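Local coordinates for virulence protein STM3117 (Salmonella enterica subsp. enterica serovar Typhimurium, PDB 3HUH) that promotes bacterial replication inside host macrophages and may take part in building and modifying the peptidoglycan of the cell wall, at residues I111-P115 / V116-G120; E72-F75 / E76-S80. All blocks are in the same frame, centred on the assembly; numbering follows the deposited sequence.

Overall arrangement
Interactions 1 and 2 are both surface contacts, made by residues close together in the chain. They lie on opposite sides of its centre, with centres about 32 Å apart and nearest atoms about 23 Å apart. Interaction 1 lies at the corner leading into strand 116-120, an outermost strand, within the chain, of its sheet. Interaction 2 belongs to an irregular loop between strands 64-70 and 88-93. Each has a salt bridge, Glu-Arg in interaction 1 and Glu-Lys in interaction 2, and a cis proline. Interaction 1 adds aliphatic packing under a guanidinium, whereas interaction 2 adds a water bound three ways. Both touch the second subunit: P77 of one chain packs on E113 of the other.

Interaction 1. Residues I111-P115 / V116-G120; sequences IVEGP and VERTG
E113 and R118 meet through a salt bridge, with E113 OE1 3.0 Å from R118 NH2. As a hydrogen bond it is weak, because the N-H...O angle is only 123°. The carboxylate and guanidinium planes are nearly perpendicular, 82° apart. E113 OE1 meets the guanidinium obliquely, while E113 OE2 lies in its plane at the edge, 3.4 Å from R118 NH2. The E113 chain is extended, with CG anti to the backbone N (chi1 -179°), and this carries the carboxylate across to the arginine. R118 instead bends at chi2.

V116 packs against both charged residues. Its CG1 lies 3.8 Å above one face of the R118 guanidinium, offset toward the rim. Its CG2 points the other way along the chain, reaching 3.4 Å from G114 CA and 4.1 Å from E113 CG. The two methyls thus pack against the guanidinium and against the aliphatic part of E113.

The chain turns a corner at P115, whose peptide bond with G114 is cis. G114 has a positive phi, a conformation readily adopted by glycine. Strand 116-120 is an outer strand of the second βαβββ module of the vicinal oxygen chelate fold, and it pairs with strand 123-131. V116 bonds to S127 through the backbone, R118 to I125, and, before the corner, E113 to Y129. The hydroxyl of Y129 also hydrogen-bonds R118 NE and is the stronger polar partner of the arginine. At the corner itself, P115 touches V101 of helix 97-106. P77 of the second subunit packs on both E113 and R118.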
loop_
_atom_site.group_PDB
_atom_site.type_symbol
_atom_site.label_atom_id
_atom_site.label_comp_id
_atom_site.label_asym_id
_atom_site.label_seq_id
_atom_site.Cartn_x
_atom_site.Cartn_y
_atom_site.Cartn_z
ATOM N N ILE A 111 -4.941 -17.942 -11.440
ATOM C CA ILE A 111 -3.822 -17.864 -10.515
ATOM C C ILE A 111 -2.554 -17.531 -11.295
ATOM O O ILE A 111 -2.089 -18.328 -12.115
ATOM C CB ILE A 111 -3.629 -19.202 -9.773
ATOM C CG1 ILE A 111 -4.819 -19.439 -8.839
ATOM C CG2 ILE A 111 -2.318 -19.188 -8.992
ATOM C CD1 ILE A 111 -4.744 -20.720 -8.040
ATOM N N VAL A 112 -1.998 -16.348 -11.047
ATOM C CA VAL A 112 -0.786 -15.926 -11.739
ATOM C C VAL A 112 0.383 -16.836 -11.381
ATOM O O VAL A 112 1.119 -17.291 -12.257
ATOM C CB VAL A 112 -0.417 -14.471 -11.386
ATOM C CG1 VAL A 112 0.900 -14.092 -12.044
ATOM C CG2 VAL A 112 -1.529 -13.537 -11.840
ATOM N N GLU A 113 0.539 -17.097 -10.089
ATOM C CA GLU A 113 1.605 -17.956 -9.598
ATOM C C GLU A 113 1.274 -18.426 -8.190
ATOM O O GLU A 113 0.505 -17.777 -7.481
ATOM C CB GLU A 113 2.936 -17.196 -9.582
ATOM C CG GLU A 113 4.110 -18.031 -9.093
ATOM C CD GLU A 113 5.439 -17.314 -9.226
ATOM O OE1 GLU A 113 6.472 -17.906 -8.851
ATOM O OE2 GLU A 113 5.451 -16.164 -9.708
ATOM N N GLY A 114 1.848 -19.558 -7.793
ATOM C CA GLY A 114 1.618 -20.064 -6.457
ATOM C C GLY A 114 0.707 -21.276 -6.363
ATOM O O GLY A 114 0.129 -21.709 -7.366
ATOM N N PRO A 115 0.544 -21.831 -5.154
ATOM C CA PRO A 115 1.182 -21.341 -3.927
ATOM C C PRO A 115 2.698 -21.536 -3.911
ATOM O O PRO A 115 3.209 -22.593 -4.293
ATOM C CB PRO A 115 0.472 -22.132 -2.833
ATOM C CG PRO A 115 0.167 -23.433 -3.512
ATOM C CD PRO A 115 -0.324 -22.987 -4.869
ATOM N N VAL A 116 3.413 -20.502 -3.479
ATOM C CA VAL A 116 4.866 -20.543 -3.420
ATOM C C VAL A 116 5.364 -19.801 -2.188
ATOM O O VAL A 116 4.769 -18.809 -1.759
ATOM C CB VAL A 116 5.499 -19.894 -4.671
ATOM C CG1 VAL A 116 7.011 -20.060 -4.638
ATOM C CG2 VAL A 116 4.937 -20.529 -5.927
ATOM N N GLU A 117 6.458 -20.293 -1.626
ATOM C CA GLU A 117 7.058 -19.704 -0.437
ATOM C C GLU A 117 7.691 -18.353 -0.755
ATOM O O GLU A 117 8.385 -18.208 -1.758
ATOM C CB GLU A 117 8.127 -20.649 0.118
ATOM C CG GLU A 117 7.622 -22.057 0.397
ATOM C CD GLU A 117 8.717 -22.980 0.892
ATOM O OE1 GLU A 117 9.447 -22.587 1.826
ATOM O OE2 GLU A 117 8.845 -24.101 0.351
ATOM N N ARG A 118 7.443 -17.367 0.100
ATOM C CA ARG A 118 8.011 -16.035 -0.084
ATOM C C ARG A 118 8.474 -15.516 1.266
ATOM O O ARG A 118 8.265 -16.157 2.293
ATOM C CB ARG A 118 6.968 -15.067 -0.658
ATOM C CG ARG A 118 6.432 -15.421 -2.036
ATOM C CD ARG A 118 7.535 -15.522 -3.071
ATOM N NE ARG A 118 7.009 -15.441 -4.432
ATOM C CZ ARG A 118 7.595 -15.993 -5.488
ATOM N NH1 ARG A 118 8.722 -16.672 -5.337
ATOM N NH2 ARG A 118 7.061 -15.857 -6.694
ATOM N N THR A 119 9.098 -14.344 1.269
ATOM C CA THR A 119 9.569 -13.757 2.514
ATOM C C THR A 119 8.618 -12.660 2.964
ATOM O O THR A 119 8.444 -11.661 2.271
ATOM C CB THR A 119 10.967 -13.147 2.350
ATOM O OG1 THR A 119 10.927 -12.126 1.347
ATOM C CG2 THR A 119 11.963 -14.214 1.937
ATOM N N GLY A 120 7.996 -12.856 4.119
ATOM C CA GLY A 120 7.081 -11.860 4.639
ATOM C C GLY A 120 7.847 -10.836 5.452
ATOM O O GLY A 120 9.053 -10.976 5.665
#

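Interaction 2. Residues E72-F75 / E76-S80; sequences EMEF and EPKAS
Between E74 and K78 the backbone follows an irregular bend, with a cis peptide bond between E76 and P77, and F75 O comes within 3.5 Å of K78 CB. The bend lets K78 reach back to E74. K78 NZ donates a hydrogen bond to E74 OE2 at 3.0 Å, as part of a salt bridge. The ammonium approaches from above the carboxylate, 36° out of its plane. The two side chains cross at about a right angle, and K78 CD rests 3.8 Å from E74 CB. K78 CG lies between the backbone N and the carbonyl carbon (chi1 59°), and the rest of the chain is fully extended, which carries the ammonium across E74 to its carboxylate.

E76 completes the network. Its chain bends at chi2 (-101°), leaving E76 OE1 at a long 3.7 Å from K78 NZ. A water bridges this gap. It accepts from K78 NZ at 2.6 Å and donates to E76 OE1 at 2.7 Å and to E74 O at 2.6 Å. One water thus ties both side chains and a backbone carbonyl together. The lysine charge lies between two carboxylates and probably eases the repulsion between them.

F75 turns away from this network. The carbonyl oxygen of M73 lies 4.0 Å above one face of its ring, toward the rim. The ring also makes a cation-pi contact with R56 and an edge-to-face contact with H69, so it anchors the loop on strands 56-61 and 64-70. The loop links strand 64-70 to strand 88-93 and so connects the two βαβββ modules of the vicinal oxygen chelate fold. From P77 to S80 it lies on the second subunit, where K78 O accepts a hydrogen bond from R131 of that subunit's strand 123-131.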
loop_
_atom_site.group_PDB
_atom_site.type_symbol
_atom_site.label_atom_id
_atom_site.label_comp_id
_atom_site.label_asym_id
_atom_site.label_seq_id
_atom_site.Cartn_x
_atom_site.Cartn_y
_atom_site.Cartn_z
ATOM N N GLU A 72 -10.122 10.340 -14.195
ATOM C CA GLU A 72 -10.885 11.514 -14.609
ATOM C C GLU A 72 -11.554 12.213 -13.429
ATOM O O GLU A 72 -12.183 13.257 -13.593
ATOM C CB GLU A 72 -11.914 11.147 -15.681
ATOM C CG GLU A 72 -11.285 10.575 -16.939
ATOM C CD GLU A 72 -10.267 11.514 -17.571
ATOM O OE1 GLU A 72 -10.660 12.609 -18.023
ATOM O OE2 GLU A 72 -9.072 11.159 -17.614
ATOM N N MET A 73 -11.434 11.629 -12.240
ATOM C CA MET A 73 -11.969 12.271 -11.042
ATOM C C MET A 73 -11.154 11.899 -9.810
ATOM O O MET A 73 -11.686 11.555 -8.759
ATOM C CB MET A 73 -13.465 11.978 -10.848
ATOM C CG MET A 73 -13.883 10.557 -10.570
ATOM S SD MET A 73 -15.717 10.447 -10.521
ATOM C CE MET A 73 -16.118 11.581 -9.163
ATOM N N GLU A 74 -9.836 12.005 -9.959
ATOM C CA GLU A 74 -8.897 11.706 -8.885
ATOM C C GLU A 74 -8.754 12.903 -7.937
ATOM O O GLU A 74 -8.420 14.006 -8.363
ATOM C CB GLU A 74 -7.536 11.353 -9.489
ATOM C CG GLU A 74 -7.604 10.187 -10.466
ATOM C CD GLU A 74 -6.375 10.073 -11.346
ATOM O OE1 GLU A 74 -6.388 9.236 -12.275
ATOM O OE2 GLU A 74 -5.405 10.814 -11.112
ATOM N N PHE A 75 -8.999 12.681 -6.651
ATOM C CA PHE A 75 -8.885 13.757 -5.671
ATOM C C PHE A 75 -7.432 14.123 -5.375
ATOM O O PHE A 75 -6.541 13.275 -5.453
ATOM C CB PHE A 75 -9.622 13.366 -4.396
ATOM C CG PHE A 75 -11.066 13.064 -4.625
ATOM C CD1 PHE A 75 -11.527 11.755 -4.648
ATOM C CD2 PHE A 75 -11.964 14.098 -4.867
ATOM C CE1 PHE A 75 -12.870 11.472 -4.912
ATOM C CE2 PHE A 75 -13.303 13.829 -5.135
ATOM C CZ PHE A 75 -13.755 12.513 -5.157
ATOM N N GLU A 76 -7.213 15.390 -5.028
ATOM C CA GLU A 76 -5.880 15.929 -4.754
ATOM C C GLU A 76 -5.624 16.174 -3.264
ATOM O O GLU A 76 -6.554 16.452 -2.505
ATOM C CB GLU A 76 -5.711 17.248 -5.510
ATOM C CG GLU A 76 -6.113 17.193 -6.977
ATOM C CD GLU A 76 -4.928 17.071 -7.912
ATOM O OE1 GLU A 76 -5.148 16.995 -9.141
ATOM O OE2 GLU A 76 -3.781 17.054 -7.417
ATOM N N PRO A 77 -4.357 16.059 -2.822
ATOM C CA PRO A 77 -3.188 15.703 -3.630
ATOM C C PRO A 77 -3.215 14.206 -3.933
ATOM O O PRO A 77 -3.929 13.452 -3.273
ATOM C CB PRO A 77 -2.021 16.091 -2.726
ATOM C CG PRO A 77 -2.543 15.732 -1.380
ATOM C CD PRO A 77 -3.964 16.283 -1.418
ATOM N N LYS A 78 -2.434 13.784 -4.924
ATOM C CA LYS A 78 -2.387 12.378 -5.315
ATOM C C LYS A 78 -0.970 12.005 -5.765
ATOM O O LYS A 78 -0.060 12.832 -5.727
ATOM C CB LYS A 78 -3.374 12.136 -6.463
ATOM C CG LYS A 78 -3.084 13.000 -7.690
ATOM C CD LYS A 78 -4.226 12.969 -8.708
ATOM C CE LYS A 78 -3.834 13.730 -9.964
ATOM N NZ LYS A 78 -4.925 13.770 -10.973
ATOM N N ALA A 79 -0.787 10.758 -6.182
ATOM C CA ALA A 79 0.524 10.304 -6.645
ATOM C C ALA A 79 0.975 11.178 -7.820
ATOM O O ALA A 79 0.150 11.755 -8.523
ATOM C CB ALA A 79 0.435 8.840 -7.083
ATOM N N SER A 80 2.284 11.285 -8.035
ATOM C CA SER A 80 2.773 12.087 -9.153
ATOM C C SER A 80 2.347 11.498 -10.497
ATOM O O SER A 80 2.107 12.226 -11.458
ATOM C CB SER A 80 4.300 12.208 -9.095
ATOM O OG SER A 80 4.682 13.162 -8.120
HETATM O O HOH W 1 -6.920 15.250 -10.074
#